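Local coordinates for tyrosine specific protein phosphatase (Trypanosoma cruzi, PDB 4AZ1), which probably removes phosphate from phosphotyrosine residues of proteins, acting as a protein tyrosine phosphatase, at residues 198-203 with 277-282; 115-120 with 234-239; 103-108 with 151-156. All blocks are in the same frame, centred on the assembly; numbering follows the deposited sequence.

In the fold
The three contacts run through one protein tyrosine phosphatase domain, with interactions 1 and 3 on opposite sides of its centre, their centres about 31 Å apart. Interaction 2 lies between them, near the middle of the chain, and touches both. Its helix meets that of interaction 1 where V279 CG1 packs 3.8 Å from T235 CG2, their contact centres being about 12 Å apart. Toward interaction 3, V116 CG2 lies 3.7 Å from L108 CD2. V116 and I117 alternate along strand 115-118, so helices 101-110 and 232-247 pack on opposite faces of the central sheet. By sequence, helix 232-247 follows the phosphate-binding loop, and loop 198-203 the WPD motif.

Interaction 1. Residues 198-203 with 277-282; sequences GIPQSA and YFVIYL. With EDO (1,2-ethanediol), chain C.
The carbonyl oxygen of P200 accepts a hydrogen bond from O1 of a bound 1,2-ethanediol, 3.2 Å away, while the proline ring behind that carbonyl packs on V279. By sequence, 198-203 follows the WPD motif, forms the later part of the WPD loop of protein tyrosine phosphatases and leads into helix 203-215; 277-282 is part of helix 274-288. The diol, probably from the crystallisation liquor, sits in the angle between loop and helix: its C2 lies 3.6 Å from A203 CA and its C1 3.9 Å from L282 CD1. One hydroxyl thus meets a backbone acceptor while the carbons lie against apolar groups.

Across the protein contact, V279 works with both methyls. The CD-CG side of the P200 ring meets it head-on, with P200 CD 3.7 Å from V279 CG2 and 4.0 Å from V279 CG1, so the ring lies against the fork of the valine. I199, one residue earlier, crosses V279 obliquely. Its CG1 branch stands between the backbone N and the carbonyl carbon (chi1 62°), which leaves CG2 beside the N as the branch that meets V279. A compact valine suits the contact, its branching at CB offering two methyls to two neighbours close to the helix backbone, and the rigid proline presents a fixed surface to it.

W194 ties into the same loop: its NE1 is hydrogen-bonded to G198 O and its side chain touches P200. V296 of helix 293-299 also packs on I199, whose CG2 methyl lies 4.0 Å from V279 CG2.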
ATOM      1  N   GLY A 198       0.616 -28.393   3.348  1.00 39.50           N
ATOM      2  CA  GLY A 198      -0.413 -29.424   3.412  1.00 39.09           C
ATOM      3  C   GLY A 198      -1.033 -29.669   2.042  1.00 42.02           C
ATOM      4  O   GLY A 198      -0.486 -29.231   1.026  1.00 31.98           O
ATOM      5  N   ILE A 199      -2.169 -30.366   2.012  1.00 43.43           N
ATOM      6  CA  ILE A 199      -2.946 -30.566   0.782  1.00 44.18           C
ATOM      7  C   ILE A 199      -4.396 -30.075   0.981  1.00 47.77           C
ATOM      8  O   ILE A 199      -4.829 -29.868   2.121  1.00 46.76           O
ATOM      9  CB  ILE A 199      -2.950 -32.042   0.372  1.00 42.37           C
ATOM     10  CG1 ILE A 199      -3.618 -32.880   1.456  1.00 42.15           C
ATOM     11  CG2 ILE A 199      -1.514 -32.535   0.118  1.00 46.55           C
ATOM     12  CD1 ILE A 199      -3.815 -34.339   1.053  1.00 43.77           C
ATOM     13  N   PRO A 200      -5.139 -29.860  -0.119  1.00 42.92           N
ATOM     14  CA  PRO A 200      -6.510 -29.365   0.078  1.00 44.27           C
ATOM     15  C   PRO A 200      -7.364 -30.306   0.915  1.00 44.18           C
ATOM     16  O   PRO A 200      -7.270 -31.537   0.779  1.00 46.80           O
ATOM     17  CB  PRO A 200      -7.055 -29.277  -1.347  1.00 40.90           C
ATOM     18  CG  PRO A 200      -5.839 -28.951  -2.170  1.00 43.64           C
ATOM     19  CD  PRO A 200      -4.728 -29.773  -1.536  1.00 40.03           C
ATOM     20  N   GLN A 201      -8.180 -29.716   1.786  1.00 48.53           N
ATOM     21  CA  GLN A 201      -9.064 -30.476   2.661  1.00 53.30           C
ATOM     22  C   GLN A 201     -10.080 -31.282   1.860  1.00 49.24           C
ATOM     23  O   GLN A 201     -10.417 -32.417   2.237  1.00 54.48           O
ATOM     24  CB  GLN A 201      -9.754 -29.548   3.672  1.00 63.03           C
ATOM     25  CG  GLN A 201      -8.807 -29.062   4.781  1.00 78.16           C
ATOM     26  CD  GLN A 201      -9.316 -27.832   5.526  1.00 83.94           C
ATOM     27  OE1 GLN A 201     -10.509 -27.509   5.487  1.00 83.67           O
ATOM     28  NE2 GLN A 201      -8.402 -27.136   6.205  1.00 75.78           N
ATOM     29  N   SER A 202     -10.557 -30.706   0.754  1.00 45.18           N
ATOM     30  CA  SER A 202     -11.410 -31.458  -0.182  1.00 63.63           C
ATOM     31  C   SER A 202     -11.151 -31.106  -1.653  1.00 51.72           C
ATOM     32  O   SER A 202     -10.917 -29.944  -1.991  1.00 50.65           O
ATOM     33  CB  SER A 202     -12.899 -31.262   0.147  1.00 68.51           C
ATOM     34  OG  SER A 202     -13.299 -29.919  -0.078  1.00 72.16           O
ATOM     35  N   ALA A 203     -11.220 -32.115  -2.517  1.00 53.14           N
ATOM     36  CA  ALA A 203     -11.128 -31.919  -3.965  1.00 55.18           C
ATOM     37  C   ALA A 203     -12.116 -30.877  -4.518  1.00 54.80           C
ATOM     38  O   ALA A 203     -11.795 -30.150  -5.455  1.00 53.01           O
ATOM     39  CB  ALA A 203     -11.316 -33.254  -4.685  1.00 58.68           C
ATOM     40  N   TYR A 277       2.967 -30.594  -6.158  1.00 25.40           N
ATOM     41  CA  TYR A 277       3.047 -31.222  -7.477  1.00 28.51           C
ATOM     42  C   TYR A 277       2.133 -32.452  -7.496  1.00 23.92           C
ATOM     43  O   TYR A 277       1.405 -32.721  -8.471  1.00 31.09           O
ATOM     44  CB  TYR A 277       4.512 -31.609  -7.764  1.00 27.87           C
ATOM     45  CG  TYR A 277       4.753 -32.268  -9.112  1.00 30.12           C
ATOM     46  CD1 TYR A 277       4.664 -31.536 -10.300  1.00 29.19           C
ATOM     47  CD2 TYR A 277       5.099 -33.609  -9.194  1.00 31.02           C
ATOM     48  CE1 TYR A 277       4.896 -32.142 -11.543  1.00 28.80           C
ATOM     49  CE2 TYR A 277       5.332 -34.226 -10.430  1.00 33.48           C
ATOM     50  CZ  TYR A 277       5.234 -33.479 -11.597  1.00 32.79           C
ATOM     51  OH  TYR A 277       5.472 -34.081 -12.820  1.00 33.97           O
ATOM     52  N   PHE A 278       2.164 -33.191  -6.394  1.00 28.07           N
ATOM     53  CA  PHE A 278       1.267 -34.324  -6.212  1.00 27.47           C
ATOM     54  C   PHE A 278      -0.205 -33.924  -6.391  1.00 26.92           C
ATOM     55  O   PHE A 278      -0.965 -34.636  -7.059  1.00 31.47           O
ATOM     56  CB  PHE A 278       1.489 -34.927  -4.834  1.00 28.75           C
ATOM     57  CG  PHE A 278       1.422 -36.412  -4.824  1.00 38.00           C
ATOM     58  CD1 PHE A 278       0.399 -37.076  -5.505  1.00 42.10           C
ATOM     59  CD2 PHE A 278       2.386 -37.158  -4.158  1.00 41.82           C
ATOM     60  CE1 PHE A 278       0.336 -38.470  -5.506  1.00 56.93           C
ATOM     61  CE2 PHE A 278       2.336 -38.556  -4.158  1.00 46.14           C
ATOM     62  CZ  PHE A 278       1.308 -39.212  -4.832  1.00 52.67           C
ATOM     63  N   VAL A 279      -0.602 -32.778  -5.830  1.00 31.41           N
ATOM     64  CA  VAL A 279      -2.005 -32.340  -5.926  1.00 28.15           C
ATOM     65  C   VAL A 279      -2.500 -32.255  -7.388  1.00 29.54           C
ATOM     66  O   VAL A 279      -3.661 -32.564  -7.667  1.00 36.11           O
ATOM     67  CB  VAL A 279      -2.276 -31.020  -5.134  1.00 31.08           C
ATOM     68  CG1 VAL A 279      -3.732 -30.546  -5.329  1.00 30.64           C
ATOM     69  CG2 VAL A 279      -2.022 -31.228  -3.646  1.00 27.48           C
ATOM     70  N   ILE A 280      -1.627 -31.888  -8.328  1.00 26.96           N
ATOM     71  CA  ILE A 280      -2.072 -31.843  -9.721  1.00 34.35           C
ATOM     72  C   ILE A 280      -2.500 -33.238 -10.198  1.00 33.90           C
ATOM     73  O   ILE A 280      -3.551 -33.371 -10.814  1.00 30.73           O
ATOM     74  CB  ILE A 280      -1.035 -31.226 -10.685  1.00 35.83           C
ATOM     75  CG1 ILE A 280      -0.593 -29.847 -10.189  1.00 26.89           C
ATOM     76  CG2 ILE A 280      -1.615 -31.125 -12.121  1.00 34.19           C
ATOM     77  CD1 ILE A 280       0.668 -29.335 -10.872  1.00 31.65           C
ATOM     78  N   TYR A 281      -1.722 -34.275  -9.894  1.00 31.24           N
ATOM     79  CA  TYR A 281      -2.157 -35.639 -10.218  1.00 34.55           C
ATOM     80  C   TYR A 281      -3.473 -36.010  -9.525  1.00 28.94           C
ATOM     81  O   TYR A 281      -4.323 -36.683 -10.116  1.00 38.32           O
ATOM     82  CB  TYR A 281      -1.083 -36.672  -9.855  1.00 35.81           C
ATOM     83  CG  TYR A 281       0.026 -36.816 -10.878  1.00 34.32           C
ATOM     84  CD1 TYR A 281      -0.128 -37.638 -11.980  1.00 36.20           C
ATOM     85  CD2 TYR A 281       1.237 -36.141 -10.727  1.00 32.83           C
ATOM     86  CE1 TYR A 281       0.892 -37.779 -12.925  1.00 37.37           C
ATOM     87  CE2 TYR A 281       2.251 -36.272 -11.655  1.00 32.71           C
ATOM     88  CZ  TYR A 281       2.075 -37.102 -12.754  1.00 34.08           C
ATOM     89  OH  TYR A 281       3.094 -37.243 -13.686  1.00 39.82           O
ATOM     90  N   LEU A 282      -3.619 -35.606  -8.264  1.00 31.99           N
ATOM     91  CA  LEU A 282      -4.829 -35.909  -7.493  1.00 32.49           C
ATOM     92  C   LEU A 282      -6.077 -35.273  -8.110  1.00 34.12           C
ATOM     93  O   LEU A 282      -7.143 -35.886  -8.133  1.00 36.65           O
ATOM     94  CB  LEU A 282      -4.688 -35.423  -6.045  1.00 28.98           C
ATOM     95  CG  LEU A 282      -3.563 -36.104  -5.275  1.00 33.54           C
ATOM     96  CD1 LEU A 282      -3.464 -35.575  -3.833  1.00 34.90           C
ATOM     97  CD2 LEU A 282      -3.754 -37.606  -5.302  1.00 33.33           C
TER
HETATM   98  C1  EDO C1301      -6.440 -33.346  -2.691  1.00 56.78           C
HETATM   99  O1  EDO C1301      -6.827 -33.832  -1.398  1.00 65.05           O
HETATM  100  C2  EDO C1301      -7.708 -33.053  -3.476  1.00 54.48           C
HETATM  101  O2  EDO C1301      -7.361 -32.481  -4.737  1.00 65.18           O

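Interaction 2. Residues 115-120 with 234-239; sequences LVIMVT and GTLIGA
L236 reaches from helix 232-247 toward strand 115-118 and places a single methyl, CD2, against both I117 and V119. The nearer partner is I117, whose CG2 lies 3.7 Å from L236 CD2; the CD1 end of the same isoleucine follows at 4.1 Å from that methyl. V119, just past the end of the strand, offers CG2 at 4.0 Å from L236 CD2. The leucine crosses I117 at about a right angle and V119 at a slant.

Extension of L236 away from its helix comes from a first torsion of -177°, with CG opposite the backbone N. I117 turns its CG2 the same way relative to its own N, while CG1 lies beside that N (chi1 -63°). I117 and V119 are two residues apart and both point to the helix, whereas M118 between them points away. Beta-branched residues suit an extended chain, and leucine, unbranched at CB, suits a helix and is long enough to reach the neighbouring strand. L206 and L210 of helix 203-215 and V224 of the neighbouring strand also pack on L236.

No hydrogen bond joins the two segments. The backbone of I117 is paired with V223 and H225 within the sheet, so this buried contact can be wholly hydrocarbon, its cohesion resting on van der Waals packing and the exclusion of water.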
ATOM      1  N   LEU A 115     -10.650 -11.155 -12.301  1.00 36.53           N
ATOM      2  CA  LEU A 115     -10.683 -12.223 -11.305  1.00 37.20           C
ATOM      3  C   LEU A 115      -9.337 -12.396 -10.612  1.00 39.32           C
ATOM      4  O   LEU A 115      -8.293 -12.582 -11.256  1.00 34.20           O
ATOM      5  CB  LEU A 115     -11.130 -13.559 -11.932  1.00 43.14           C
ATOM      6  CG  LEU A 115     -11.064 -14.807 -11.038  1.00 39.85           C
ATOM      7  CD1 LEU A 115     -11.992 -14.659  -9.834  1.00 34.82           C
ATOM      8  CD2 LEU A 115     -11.411 -16.077 -11.816  1.00 30.60           C
ATOM      9  N   VAL A 116      -9.383 -12.322  -9.289  1.00 38.18           N
ATOM     10  CA  VAL A 116      -8.224 -12.527  -8.448  1.00 35.52           C
ATOM     11  C   VAL A 116      -8.494 -13.730  -7.570  1.00 34.63           C
ATOM     12  O   VAL A 116      -9.523 -13.784  -6.879  1.00 34.35           O
ATOM     13  CB  VAL A 116      -7.990 -11.314  -7.522  1.00 30.00           C
ATOM     14  CG1 VAL A 116      -6.918 -11.664  -6.464  1.00 35.63           C
ATOM     15  CG2 VAL A 116      -7.564 -10.108  -8.353  1.00 30.01           C
ATOM     16  N   ILE A 117      -7.590 -14.700  -7.599  1.00 34.97           N
ATOM     17  CA  ILE A 117      -7.743 -15.866  -6.752  1.00 34.09           C
ATOM     18  C   ILE A 117      -6.612 -15.892  -5.749  1.00 29.92           C
ATOM     19  O   ILE A 117      -5.439 -15.812  -6.125  1.00 25.04           O
ATOM     20  CB  ILE A 117      -7.719 -17.158  -7.558  1.00 33.92           C
ATOM     21  CG1 ILE A 117      -8.905 -17.180  -8.520  1.00 36.13           C
ATOM     22  CG2 ILE A 117      -7.765 -18.379  -6.622  1.00 24.36           C
ATOM     23  CD1 ILE A 117      -9.000 -18.454  -9.306  1.00 42.66           C
ATOM     24  N   MET A 118      -6.981 -15.969  -4.468  1.00 30.12           N
ATOM     25  CA  MET A 118      -6.029 -15.972  -3.376  1.00 28.58           C
ATOM     26  C   MET A 118      -6.112 -17.339  -2.703  1.00 28.18           C
ATOM     27  O   MET A 118      -7.174 -17.724  -2.199  1.00 30.79           O
ATOM     28  CB  MET A 118      -6.381 -14.850  -2.375  1.00 24.59           C
ATOM     29  CG  MET A 118      -5.483 -14.841  -1.152  1.00 25.52           C
ATOM     30  SD  MET A 118      -5.963 -13.507  -0.040  1.00 29.93           S
ATOM     31  CE  MET A 118      -4.902 -13.898   1.353  1.00 24.09           C
ATOM     32  N   VAL A 119      -5.000 -18.078  -2.712  1.00 25.12           N
ATOM     33  CA  VAL A 119      -4.990 -19.441  -2.191  1.00 30.21           C
ATOM     34  C   VAL A 119      -4.164 -19.569  -0.905  1.00 28.04           C
ATOM     35  O   VAL A 119      -3.244 -20.387  -0.804  1.00 31.08           O
ATOM     36  CB  VAL A 119      -4.472 -20.449  -3.273  1.00 39.22           C
ATOM     37  CG1 VAL A 119      -4.745 -21.858  -2.843  1.00 45.71           C
ATOM     38  CG2 VAL A 119      -5.194 -20.214  -4.583  1.00 38.51           C
ATOM     39  N   THR A 120      -4.491 -18.746   0.077  1.00 31.10           N
ATOM     40  CA  THR A 120      -3.831 -18.801   1.370  1.00 29.46           C
ATOM     41  C   THR A 120      -4.703 -18.051   2.365  1.00 25.71           C
ATOM     42  O   THR A 120      -5.533 -17.229   1.963  1.00 28.55           O
ATOM     43  CB  THR A 120      -2.412 -18.128   1.315  1.00 29.41           C
ATOM     44  OG1 THR A 120      -1.771 -18.237   2.589  1.00 33.00           O
ATOM     45  CG2 THR A 120      -2.523 -16.640   0.939  1.00 24.82           C
ATOM     46  N   GLY A 234       1.122 -22.150  -8.158  1.00 27.78           N
ATOM     47  CA  GLY A 234       1.562 -23.030  -9.237  1.00 33.29           C
ATOM     48  C   GLY A 234       0.702 -24.275  -9.417  1.00 32.23           C
ATOM     49  O   GLY A 234       0.421 -24.674 -10.548  1.00 35.80           O
ATOM     50  N   THR A 235       0.270 -24.882  -8.313  1.00 29.11           N
ATOM     51  CA  THR A 235      -0.612 -26.046  -8.386  1.00 29.87           C
ATOM     52  C   THR A 235      -1.942 -25.706  -9.051  1.00 29.36           C
ATOM     53  O   THR A 235      -2.441 -26.452  -9.914  1.00 34.52           O
ATOM     54  CB  THR A 235      -0.910 -26.600  -6.979  1.00 33.10           C
ATOM     55  OG1 THR A 235       0.298 -27.095  -6.389  1.00 37.70           O
ATOM     56  CG2 THR A 235      -1.950 -27.715  -7.040  1.00 33.64           C
ATOM     57  N   LEU A 236      -2.534 -24.591  -8.636  1.00 28.06           N
ATOM     58  CA  LEU A 236      -3.811 -24.181  -9.198  1.00 30.30           C
ATOM     59  C   LEU A 236      -3.715 -23.997 -10.714  1.00 30.67           C
ATOM     60  O   LEU A 236      -4.565 -24.483 -11.452  1.00 34.85           O
ATOM     61  CB  LEU A 236      -4.282 -22.877  -8.559  1.00 27.52           C
ATOM     62  CG  LEU A 236      -5.664 -22.471  -9.088  1.00 34.67           C
ATOM     63  CD1 LEU A 236      -6.619 -23.627  -8.938  1.00 43.57           C
ATOM     64  CD2 LEU A 236      -6.203 -21.275  -8.339  1.00 38.16           C
ATOM     65  N   ILE A 237      -2.689 -23.276 -11.163  1.00 32.14           N
ATOM     66  CA  ILE A 237      -2.523 -23.004 -12.586  1.00 33.72           C
ATOM     67  C   ILE A 237      -2.190 -24.312 -13.325  1.00 28.35           C
ATOM     68  O   ILE A 237      -2.700 -24.562 -14.420  1.00 37.15           O
ATOM     69  CB  ILE A 237      -1.459 -21.905 -12.840  1.00 34.42           C
ATOM     70  CG1 ILE A 237      -1.926 -20.576 -12.233  1.00 35.10           C
ATOM     71  CG2 ILE A 237      -1.221 -21.723 -14.334  1.00 32.05           C
ATOM     72  CD1 ILE A 237      -0.837 -19.497 -12.125  1.00 29.23           C
ATOM     73  N   GLY A 238      -1.388 -25.168 -12.697  1.00 31.90           N
ATOM     74  CA  GLY A 238      -1.045 -26.456 -13.291  1.00 34.73           C
ATOM     75  C   GLY A 238      -2.245 -27.378 -13.444  1.00 35.88           C
ATOM     76  O   GLY A 238      -2.415 -28.052 -14.473  1.00 30.99           O
ATOM     77  N   ALA A 239      -3.083 -27.416 -12.414  1.00 29.08           N
ATOM     78  CA  ALA A 239      -4.289 -28.235 -12.451  1.00 40.33           C
ATOM     79  C   ALA A 239      -5.231 -27.734 -13.542  1.00 44.10           C
ATOM     80  O   ALA A 239      -5.826 -28.538 -14.270  1.00 45.98           O
ATOM     81  CB  ALA A 239      -4.992 -28.240 -11.088  1.00 30.01           C
TER

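Interaction 3. Residues 103-108 with 151-156; sequences DFLAML and LTISED
A helix laid across one face of the central sheet brings 103-108, in helix 101-110, against the strand beginning at 151. Their axes cross at 77° and approach to 9.5 Å, a spacing filled by aliphatic side chains.

L151 presses its forked end onto the helix backbone: CD1 lies 3.9 Å from A106 N and CD2 3.9 Å from L105 O. The same CD1 methyl is 3.9 Å from A106 CB. Because alanine is so small, the leucine can come down close to the main chain. Two residues further along the strand, L105 and I153 cross at about a right angle, with L105 CD1 4.2 Å from I153 CG2. With CG1 of I153 opposite the backbone N (chi1 178°), CG2 falls between that N and the carbonyl carbon, and this shorter branch meets L105.

L151 and I153 face the helix, while T152 between them points away and packs on F127 of the second subunit. On the helix-facing side, V145 touches both L105 and L151, and F186 touches I153. This alternation, with apolar residues inward beneath a crossing helix, is typical of the helix-on-sheet layers of alpha/beta folds such as the protein tyrosine phosphatase domain.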
ATOM      1  N   ASP A 103       0.614  -0.558  -5.612  1.00 31.07           N
ATOM      2  CA  ASP A 103       1.040  -1.087  -6.911  1.00 36.14           C
ATOM      3  C   ASP A 103       0.114  -2.202  -7.379  1.00 36.07           C
ATOM      4  O   ASP A 103      -0.264  -2.276  -8.555  1.00 35.80           O
ATOM      5  CB  ASP A 103       2.454  -1.650  -6.806  1.00 46.52           C
ATOM      6  CG  ASP A 103       3.455  -0.624  -6.311  1.00 61.98           C
ATOM      7  OD1 ASP A 103       3.375  -0.232  -5.115  1.00 60.49           O
ATOM      8  OD2 ASP A 103       4.322  -0.225  -7.120  1.00 60.76           O
ATOM      9  N   PHE A 104      -0.241  -3.079  -6.455  1.00 34.56           N
ATOM     10  CA  PHE A 104      -1.036  -4.251  -6.799  1.00 32.75           C
ATOM     11  C   PHE A 104      -2.415  -3.790  -7.272  1.00 37.98           C
ATOM     12  O   PHE A 104      -2.899  -4.210  -8.332  1.00 38.16           O
ATOM     13  CB  PHE A 104      -1.137  -5.165  -5.580  1.00 27.94           C
ATOM     14  CG  PHE A 104      -1.934  -6.430  -5.808  1.00 34.42           C
ATOM     15  CD1 PHE A 104      -1.445  -7.446  -6.619  1.00 31.09           C
ATOM     16  CD2 PHE A 104      -3.158  -6.612  -5.179  1.00 32.83           C
ATOM     17  CE1 PHE A 104      -2.176  -8.622  -6.803  1.00 36.77           C
ATOM     18  CE2 PHE A 104      -3.898  -7.784  -5.365  1.00 28.93           C
ATOM     19  CZ  PHE A 104      -3.406  -8.785  -6.170  1.00 33.59           C
ATOM     20  N   LEU A 105      -3.031  -2.903  -6.498  1.00 33.25           N
ATOM     21  CA  LEU A 105      -4.370  -2.410  -6.824  1.00 35.27           C
ATOM     22  C   LEU A 105      -4.359  -1.604  -8.117  1.00 38.35           C
ATOM     23  O   LEU A 105      -5.303  -1.674  -8.924  1.00 37.34           O
ATOM     24  CB  LEU A 105      -4.942  -1.568  -5.672  1.00 33.42           C
ATOM     25  CG  LEU A 105      -5.140  -2.311  -4.343  1.00 32.08           C
ATOM     26  CD1 LEU A 105      -5.819  -1.429  -3.275  1.00 32.37           C
ATOM     27  CD2 LEU A 105      -5.917  -3.592  -4.529  1.00 30.05           C
ATOM     28  N   ALA A 106      -3.295  -0.828  -8.310  1.00 36.77           N
ATOM     29  CA  ALA A 106      -3.165  -0.025  -9.522  1.00 36.91           C
ATOM     30  C   ALA A 106      -3.084  -0.929 -10.746  1.00 38.81           C
ATOM     31  O   ALA A 106      -3.637  -0.613 -11.809  1.00 42.11           O
ATOM     32  CB  ALA A 106      -1.935   0.863  -9.449  1.00 43.90           C
ATOM     33  N   MET A 107      -2.363  -2.037 -10.595  1.00 45.30           N
ATOM     34  CA  MET A 107      -2.258  -3.037 -11.648  1.00 42.76           C
ATOM     35  C   MET A 107      -3.631  -3.595 -11.972  1.00 38.20           C
ATOM     36  O   MET A 107      -4.013  -3.638 -13.139  1.00 41.13           O
ATOM     37  CB  MET A 107      -1.316  -4.171 -11.235  1.00 40.81           C
ATOM     38  CG  MET A 107      -1.136  -5.252 -12.302  1.00 43.78           C
ATOM     39  SD  MET A 107      -2.373  -6.582 -12.202  1.00 46.72           S
ATOM     40  CE  MET A 107      -2.173  -7.055 -10.473  1.00 46.19           C
ATOM     41  N   LEU A 108      -4.370  -4.014 -10.939  1.00 33.66           N
ATOM     42  CA  LEU A 108      -5.705  -4.567 -11.138  1.00 37.83           C
ATOM     43  C   LEU A 108      -6.554  -3.574 -11.901  1.00 43.86           C
ATOM     44  O   LEU A 108      -7.325  -3.943 -12.797  1.00 42.69           O
ATOM     45  CB  LEU A 108      -6.378  -4.848  -9.799  1.00 40.15           C
ATOM     46  CG  LEU A 108      -5.787  -5.966  -8.959  1.00 40.94           C
ATOM     47  CD1 LEU A 108      -6.621  -6.147  -7.697  1.00 30.35           C
ATOM     48  CD2 LEU A 108      -5.766  -7.238  -9.811  1.00 37.14           C
ATOM     49  N   LEU A 151      -6.047   5.151  -4.839  1.00 41.44           N
ATOM     50  CA  LEU A 151      -7.155   4.313  -5.287  1.00 43.29           C
ATOM     51  C   LEU A 151      -8.057   4.036  -4.100  1.00 44.34           C
ATOM     52  O   LEU A 151      -7.607   4.004  -2.945  1.00 42.78           O
ATOM     53  CB  LEU A 151      -6.666   2.986  -5.873  1.00 44.30           C
ATOM     54  CG  LEU A 151      -5.862   2.980  -7.179  1.00 57.44           C
ATOM     55  CD1 LEU A 151      -4.395   2.632  -6.936  1.00 66.79           C
ATOM     56  CD2 LEU A 151      -6.473   2.008  -8.176  1.00 51.66           C
ATOM     57  N   THR A 152      -9.337   3.848  -4.379  1.00 39.05           N
ATOM     58  CA  THR A 152     -10.270   3.419  -3.357  1.00 36.88           C
ATOM     59  C   THR A 152     -10.781   2.059  -3.795  1.00 43.12           C
ATOM     60  O   THR A 152     -11.017   1.833  -4.987  1.00 48.12           O
ATOM     61  CB  THR A 152     -11.420   4.421  -3.213  1.00 40.45           C
ATOM     62  OG1 THR A 152     -10.901   5.673  -2.741  1.00 52.17           O
ATOM     63  CG2 THR A 152     -12.489   3.910  -2.240  1.00 39.31           C
ATOM     64  N   ILE A 153     -10.914   1.136  -2.853  1.00 41.03           N
ATOM     65  CA  ILE A 153     -11.527  -0.156  -3.151  1.00 32.24           C
ATOM     66  C   ILE A 153     -12.725  -0.371  -2.208  1.00 42.16           C
ATOM     67  O   ILE A 153     -12.640  -0.106  -0.996  1.00 36.18           O
ATOM     68  CB  ILE A 153     -10.473  -1.302  -3.127  1.00 37.36           C
ATOM     69  CG1 ILE A 153     -11.119  -2.667  -3.397  1.00 30.10           C
ATOM     70  CG2 ILE A 153      -9.712  -1.310  -1.838  1.00 40.36           C
ATOM     71  CD1 ILE A 153     -10.068  -3.810  -3.507  1.00 35.07           C
ATOM     72  N   SER A 154     -13.854  -0.803  -2.768  1.00 36.42           N
ATOM     73  CA  SER A 154     -15.103  -0.822  -2.016  1.00 32.18           C
ATOM     74  C   SER A 154     -15.827  -2.133  -2.202  1.00 32.62           C
ATOM     75  O   SER A 154     -15.627  -2.833  -3.203  1.00 38.47           O
ATOM     76  CB  SER A 154     -16.044   0.298  -2.482  1.00 39.98           C
ATOM     77  OG  SER A 154     -15.368   1.526  -2.617  1.00 54.91           O
ATOM     78  N   GLU A 155     -16.692  -2.455  -1.247  1.00 39.84           N
ATOM     79  CA  GLU A 155     -17.575  -3.595  -1.392  1.00 49.38           C
ATOM     80  C   GLU A 155     -18.663  -3.216  -2.398  1.00 43.40           C
ATOM     81  O   GLU A 155     -19.200  -2.120  -2.332  1.00 41.78           O
ATOM     82  CB  GLU A 155     -18.190  -3.975  -0.043  1.00 54.56           C
ATOM     83  CG  GLU A 155     -19.126  -5.180  -0.129  1.00 69.86           C
ATOM     84  CD  GLU A 155     -19.430  -5.810   1.220  1.00 71.91           C
ATOM     85  OE1 GLU A 155     -19.042  -5.221   2.263  1.00 75.06           O
ATOM     86  OE2 GLU A 155     -20.060  -6.900   1.224  1.00 55.01           O
ATOM     87  N   ASP A 156     -18.955  -4.101  -3.346  1.00 42.18           N
ATOM     88  CA  ASP A 156     -20.006  -3.835  -4.327  1.00 44.92           C
ATOM     89  C   ASP A 156     -21.347  -3.719  -3.604  1.00 48.13           C
ATOM     90  O   ASP A 156     -21.796  -4.680  -2.971  1.00 46.46           O
ATOM     91  CB  ASP A 156     -20.038  -4.947  -5.386  1.00 57.13           C
ATOM     92  CG  ASP A 156     -20.929  -4.611  -6.585  1.00 64.13           C
ATOM     93  OD1 ASP A 156     -22.037  -4.038  -6.398  1.00 53.81           O
ATOM     94  OD2 ASP A 156     -20.515  -4.938  -7.723  1.00 68.19           O
TER